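Local coordinates for protein endonuclease NucS (Pyrococcus abyssi, PDB 2VLD) that cuts the 3' and 5' single-stranded ends of branched DNA, binding single-stranded DNA in one domain and cleaving it in another, at residues F32-V37 with E49-I54; I170-L175 with S186-Y191. The protein carries 2 engineered substitutions. All blocks are in the same frame, centred on the assembly; numbering follows the deposited sequence.

Contact 1 (F32-V37 with E49-I54); sequences FARCKV and EGDRII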
loop_
_atom_site.group_PDB
_atom_site.type_symbol
_atom_site.label_atom_id
_atom_site.label_comp_id
_atom_site.label_asym_id
_atom_site.label_seq_id
_atom_site.Cartn_x
_atom_site.Cartn_y
_atom_site.Cartn_z
ATOM N N PHE A 32 2.592 11.454 4.786
ATOM C CA PHE A 32 2.284 11.041 6.145
ATOM C C PHE A 32 1.550 12.206 6.792
ATOM O O PHE A 32 2.067 13.327 6.831
ATOM C CB PHE A 32 3.571 10.729 6.891
ATOM C CG PHE A 32 4.508 9.886 6.114
ATOM C CD1 PHE A 32 5.208 10.421 5.035
ATOM C CD2 PHE A 32 4.688 8.550 6.442
ATOM C CE1 PHE A 32 6.074 9.636 4.289
ATOM C CE2 PHE A 32 5.553 7.745 5.704
ATOM C CZ PHE A 32 6.251 8.288 4.625
ATOM N N ALA A 33 0.342 11.948 7.281
ATOM C CA ALA A 33 -0.516 13.026 7.766
ATOM C C ALA A 33 -1.600 12.563 8.716
ATOM O O ALA A 33 -2.184 11.494 8.540
ATOM C CB ALA A 33 -1.159 13.769 6.583
ATOM N N ARG A 34 -1.862 13.383 9.732
ATOM C CA ARG A 34 -3.104 13.288 10.488
ATOM C C ARG A 34 -4.126 13.938 9.582
ATOM O O ARG A 34 -3.862 14.980 8.970
ATOM C CB ARG A 34 -3.011 14.001 11.830
ATOM C CG ARG A 34 -4.242 13.798 12.721
ATOM C CD ARG A 34 -3.990 14.217 14.184
ATOM N NE ARG A 34 -3.526 13.076 14.978
ATOM C CZ ARG A 34 -4.280 12.397 15.845
ATOM N NH1 ARG A 34 -5.546 12.743 16.062
ATOM N NH2 ARG A 34 -3.761 11.368 16.507
ATOM N N CYS A 35 -5.278 13.299 9.461
ATOM C CA CYS A 35 -6.237 13.662 8.436
ATOM C C CYS A 35 -7.529 12.995 8.772
ATOM O O CYS A 35 -7.606 12.234 9.736
ATOM C CB CYS A 35 -5.767 13.136 7.067
ATOM S SG CYS A 35 -5.529 11.317 6.984
ATOM N N LYS A 36 -8.546 13.276 7.971
ATOM C CA LYS A 36 -9.712 12.413 7.944
ATOM C C LYS A 36 -10.108 12.093 6.513
ATOM O O LYS A 36 -9.612 12.714 5.569
ATOM C CB LYS A 36 -10.876 12.930 8.810
ATOM C CG LYS A 36 -11.042 14.429 8.895
ATOM C CD LYS A 36 -11.666 14.842 10.238
ATOM C CE LYS A 36 -13.195 14.983 10.173
ATOM N NZ LYS A 36 -13.738 15.537 11.459
ATOM N N VAL A 37 -10.950 11.077 6.362
ATOM C CA VAL A 37 -11.246 10.527 5.052
ATOM C C VAL A 37 -12.739 10.561 4.850
ATOM O O VAL A 37 -13.498 10.215 5.758
ATOM C CB VAL A 37 -10.741 9.059 4.913
ATOM C CG1 VAL A 37 -11.011 8.519 3.512
ATOM C CG2 VAL A 37 -9.266 8.964 5.258
ATOM N N GLU A 49 -10.410 11.552 12.549
ATOM C CA GLU A 49 -9.015 11.952 12.479
ATOM C C GLU A 49 -8.082 10.842 12.961
ATOM O O GLU A 49 -8.387 10.130 13.916
ATOM C CB GLU A 49 -8.753 13.283 13.189
ATOM C CG GLU A 49 -8.901 13.309 14.698
ATOM C CD GLU A 49 -8.256 14.551 15.319
ATOM O OE1 GLU A 49 -7.505 15.261 14.604
ATOM O OE2 GLU A 49 -8.493 14.808 16.526
ATOM N N GLY A 50 -6.962 10.683 12.270
ATOM C CA GLY A 50 -6.002 9.651 12.611
ATOM C C GLY A 50 -4.786 9.747 11.728
ATOM O O GLY A 50 -4.790 10.463 10.727
ATOM N N ASP A 51 -3.735 9.022 12.091
ATOM C CA ASP A 51 -2.507 9.054 11.306
ATOM C C ASP A 51 -2.559 8.029 10.164
ATOM O O ASP A 51 -2.792 6.838 10.383
ATOM C CB ASP A 51 -1.288 8.838 12.202
ATOM C CG ASP A 51 -1.258 9.785 13.386
ATOM O OD1 ASP A 51 -1.405 11.014 13.199
ATOM O OD2 ASP A 51 -1.083 9.298 14.522
ATOM N N ARG A 52 -2.361 8.510 8.944
ATOM C CA ARG A 52 -2.472 7.674 7.764
ATOM C C ARG A 52 -1.336 7.950 6.786
ATOM O O ARG A 52 -0.683 8.998 6.863
ATOM C CB ARG A 52 -3.825 7.890 7.089
ATOM C CG ARG A 52 -4.998 7.437 7.943
ATOM C CD ARG A 52 -6.370 7.633 7.285
ATOM N NE ARG A 52 -7.381 7.224 8.250
ATOM C CZ ARG A 52 -8.011 8.037 9.099
ATOM N NH1 ARG A 52 -7.794 9.354 9.069
ATOM N NH2 ARG A 52 -8.880 7.527 9.970
ATOM N N ILE A 53 -1.094 6.990 5.895
ATOM C CA ILE A 53 -0.119 7.128 4.821
ATOM C C ILE A 53 -0.892 7.089 3.513
ATOM O O ILE A 53 -1.717 6.191 3.310
ATOM C CB ILE A 53 0.893 5.972 4.809
ATOM C CG1 ILE A 53 1.552 5.828 6.182
ATOM C CG2 ILE A 53 1.941 6.221 3.758
ATOM C CD1 ILE A 53 2.557 4.704 6.276
ATOM N N ILE A 54 -0.626 8.051 2.639
ATOM C CA ILE A 54 -1.405 8.234 1.432
ATOM C C ILE A 54 -0.460 8.190 0.235
ATOM O O ILE A 54 0.499 8.983 0.168
ATOM C CB ILE A 54 -2.141 9.602 1.447
ATOM C CG1 ILE A 54 -3.209 9.646 2.542
ATOM C CG2 ILE A 54 -2.791 9.886 0.103
ATOM C CD1 ILE A 54 -2.790 10.374 3.781
#

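Contact 2 (I170-L175 with S186-Y191); sequences IVVLEL and SQMKRY. Engineered in segment 186-191: M188 (natural residue Leu).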
loop_
_atom_site.group_PDB
_atom_site.type_symbol
_atom_site.label_atom_id
_atom_site.label_comp_id
_atom_site.label_asym_id
_atom_site.label_seq_id
_atom_site.Cartn_x
_atom_site.Cartn_y
_atom_site.Cartn_z
ATOM N N ILE A 170 22.289 -36.411 -0.268
ATOM C CA ILE A 170 21.321 -35.493 -0.854
ATOM C C ILE A 170 22.049 -34.338 -1.526
ATOM O O ILE A 170 22.928 -33.714 -0.932
ATOM C CB ILE A 170 20.287 -35.008 0.186
ATOM C CG1 ILE A 170 19.248 -36.106 0.400
ATOM C CG2 ILE A 170 19.618 -33.719 -0.268
ATOM C CD1 ILE A 170 18.386 -35.913 1.596
ATOM N N VAL A 171 21.697 -34.088 -2.782
ATOM C CA VAL A 171 22.289 -33.010 -3.542
ATOM C C VAL A 171 21.228 -31.976 -3.850
ATOM O O VAL A 171 20.207 -32.274 -4.482
ATOM C CB VAL A 171 22.918 -33.511 -4.855
ATOM C CG1 VAL A 171 23.286 -32.338 -5.772
ATOM C CG2 VAL A 171 24.136 -34.374 -4.565
ATOM N N VAL A 172 21.491 -30.757 -3.394
ATOM C CA VAL A 172 20.693 -29.588 -3.730
ATOM C C VAL A 172 21.300 -28.869 -4.935
ATOM O O VAL A 172 22.487 -28.566 -4.927
ATOM C CB VAL A 172 20.641 -28.644 -2.524
ATOM C CG1 VAL A 172 20.113 -27.280 -2.912
ATOM C CG2 VAL A 172 19.783 -29.236 -1.483
ATOM N N LEU A 173 20.498 -28.615 -5.966
ATOM C CA LEU A 173 20.910 -27.745 -7.086
ATOM C C LEU A 173 20.152 -26.419 -7.070
ATOM O O LEU A 173 18.924 -26.392 -6.980
ATOM C CB LEU A 173 20.687 -28.404 -8.449
ATOM C CG LEU A 173 21.297 -29.743 -8.846
ATOM C CD1 LEU A 173 20.982 -30.015 -10.316
ATOM C CD2 LEU A 173 22.793 -29.780 -8.599
ATOM N N GLU A 174 20.896 -25.324 -7.143
ATOM C CA GLU A 174 20.347 -23.997 -7.363
ATOM C C GLU A 174 20.725 -23.555 -8.779
ATOM O O GLU A 174 21.907 -23.397 -9.082
ATOM C CB GLU A 174 20.910 -23.030 -6.321
ATOM C CG GLU A 174 20.356 -21.608 -6.369
ATOM C CD GLU A 174 18.896 -21.512 -5.935
ATOM O OE1 GLU A 174 18.285 -22.550 -5.583
ATOM O OE2 GLU A 174 18.348 -20.390 -5.957
ATOM N N LEU A 175 19.725 -23.379 -9.641
ATOM C CA LEU A 175 19.962 -22.997 -11.041
ATOM C C LEU A 175 19.724 -21.516 -11.282
ATOM O O LEU A 175 18.625 -20.998 -11.073
ATOM C CB LEU A 175 19.074 -23.789 -12.010
ATOM C CG LEU A 175 18.637 -25.223 -11.724
ATOM C CD1 LEU A 175 17.663 -25.672 -12.783
ATOM C CD2 LEU A 175 19.830 -26.165 -11.655
ATOM N N SER A 186 24.095 -17.544 -1.104
ATOM C CA SER A 186 23.417 -17.445 0.197
ATOM C C SER A 186 22.055 -18.127 0.178
ATOM O O SER A 186 21.654 -18.775 1.158
ATOM C CB SER A 186 23.219 -15.980 0.582
ATOM O OG SER A 186 24.443 -15.276 0.520
ATOM N N GLN A 187 21.345 -17.961 -0.939
ATOM C CA GLN A 187 20.066 -18.620 -1.138
ATOM C C GLN A 187 20.283 -20.135 -1.042
ATOM O O GLN A 187 19.693 -20.807 -0.187
ATOM C CB GLN A 187 19.412 -18.174 -2.460
ATOM C CG GLN A 187 17.949 -18.603 -2.601
ATOM C CD GLN A 187 17.107 -17.773 -3.598
ATOM O OE1 GLN A 187 16.886 -16.573 -3.395
ATOM N NE2 GLN A 187 16.593 -18.432 -4.644
HETATM N N MSE A 188 21.186 -20.660 -1.866
HETATM C CA MSE A 188 21.473 -22.085 -1.845
HETATM C C MSE A 188 21.944 -22.572 -0.471
HETATM O O MSE A 188 21.523 -23.644 -0.003
HETATM C CB MSE A 188 22.501 -22.445 -2.902
HETATM C CG MSE A 188 22.751 -23.930 -2.955
HETATM SE SE MSE A 188 23.884 -24.393 -4.454
HETATM C CE MSE A 188 25.546 -23.658 -3.782
ATOM N N LYS A 189 22.813 -21.786 0.167
ATOM C CA LYS A 189 23.290 -22.097 1.511
ATOM C C LYS A 189 22.128 -22.372 2.452
ATOM O O LYS A 189 22.120 -23.385 3.144
ATOM C CB LYS A 189 24.164 -20.970 2.067
ATOM C CG LYS A 189 24.691 -21.258 3.465
ATOM C CD LYS A 189 25.640 -20.179 3.976
ATOM C CE LYS A 189 25.844 -20.285 5.498
ATOM N NZ LYS A 189 26.261 -21.657 5.939
ATOM N N ARG A 190 21.145 -21.475 2.460
ATOM C CA ARG A 190 19.982 -21.610 3.327
ATOM C C ARG A 190 19.302 -22.964 3.132
ATOM O O ARG A 190 18.946 -23.627 4.105
ATOM C CB ARG A 190 19.000 -20.471 3.077
ATOM C CG ARG A 190 17.981 -20.296 4.181
ATOM C CD ARG A 190 17.131 -19.061 3.978
ATOM N NE ARG A 190 16.004 -19.328 3.094
ATOM C CZ ARG A 190 15.850 -18.790 1.886
ATOM N NH1 ARG A 190 16.747 -17.936 1.410
ATOM N NH2 ARG A 190 14.787 -19.095 1.163
ATOM N N TYR A 191 19.154 -23.374 1.873
ATOM C CA TYR A 191 18.529 -24.650 1.533
ATOM C C TYR A 191 19.359 -25.791 2.063
ATOM O O TYR A 191 18.826 -26.710 2.676
ATOM C CB TYR A 191 18.341 -24.805 0.017
ATOM C CG TYR A 191 17.587 -23.679 -0.647
ATOM C CD1 TYR A 191 17.934 -23.253 -1.926
ATOM C CD2 TYR A 191 16.525 -23.036 -0.002
ATOM C CE1 TYR A 191 17.253 -22.227 -2.548
ATOM C CE2 TYR A 191 15.833 -21.999 -0.614
ATOM C CZ TYR A 191 16.202 -21.600 -1.887
ATOM O OH TYR A 191 15.526 -20.574 -2.510
#

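Contact 1 (F32-V37 with E49-I54)
C35 O is held by G50 N, which donates to it at 3.0 Å, and by a CA-H...O contact from E49 CA at 3.1 Å; the same C35 O lies at the edge of the R52 guanidinium, 3.0 Å from NH1. The antiparallel ladder continues with G50 O accepting from C35 N and runs on to A33 and R52, a hydrogen-bonded pair joined in both directions, R52 N to A33 O measuring 3.0 Å. The segments cross at 114°, the strong coiling of a curled sheet. R52 runs extended from CG to NE along the sheet face that carries C35: its guanidinium has V37 CG2 over one face, while NH1 makes a weak bond to C35 SG and NH2 holds G48 O. On the other side of the sheet R34 has CG anti to its backbone N (chi1 -174°) and a bend at chi3, which set the guanidinium between two carboxylates. R34 NH1 and E49 OE1 form a loose salt bridge at 3.5 Å, the two planes almost perpendicular, and R34 NE makes a weak, bent bond to D51 OD1 at 3.5 Å. D51 OD1 also meets Y108 OH, while E116 of the second subunit pairs with R34 NH2 and gives its N-H to D51 OD2, which K3 of that subunit bridges as well. F32 and I53 lie side by side on this same sheet face, CD2 to CG1 4.2 Å, and the F32 ring meets F113 of the second subunit. In this PH-like domain the contact is therefore also dimer surface: R34 and D51, only weakly paired with each other, probably gain much of their stabilisation from the partner chain, with E49 a loose partner of R34.

Contact 2 (I170-L175 with S186-Y191)
E174 leaves its strand with CG anti to the backbone N (chi1 -176°) and then bends at chi2 (69°), turning its carboxylate toward the helix, where Q187, also anti at chi1 but extended beyond CG, brings its amide across at about a right angle. Q187 NE2 donates to the syn side of E174 OE2 at 2.9 Å, in a bond bent to 130° at the hydrogen. The other oxygen, E174 OE1, stands at the edge of the Y191 ring, 3.2 Å from CE1. Beneath this polar end, E174 CB packs against the selenium of the engineered selenomethionine M188 at 3.8 Å, the two side chains running alongside each other in opposite senses. V172 CG1 completes the apolar layer, 4.2 Å from Y191 CB. K176 forms a salt bridge to E174 OE2, and D160 lies close to OE1; this cluster matches the PD-(D/E)xK nuclease motif, with Q187 and Y191 spaced as in the QxxxY motif of RecB-like relatives, so the group probably belongs to the active site. From the second subunit, E40 bonds to Y191 OH. Helix 182-199 thus lies nearly antiparallel on strand 170-175 within the beta-alpha-beta unit completed by strand 203-209, while L173 and L175 face helix 127-136 on the opposite side of the sheet.

Overall arrangement
Contact 1 belongs to the N-terminal, DNA-binding domain and contact 2 to the C-terminal nuclease domain. Within one chain their centres are 45 Å apart, on opposite sides of the chain's centre, and their nearest atoms stay about 27 Å apart. The dimer brings the two domains into closer relation: strand 28-40, which carries segment 32-37, also holds E40, and E40 of the second subunit reaches R190 and Y191 of this chain's contact 2. The end of that strand, E40, and nearby K44 therefore reach the edge of the other subunit's probable catalytic cluster, so that the DNA-binding domain of one subunit adjoins the nuclease domain of the other.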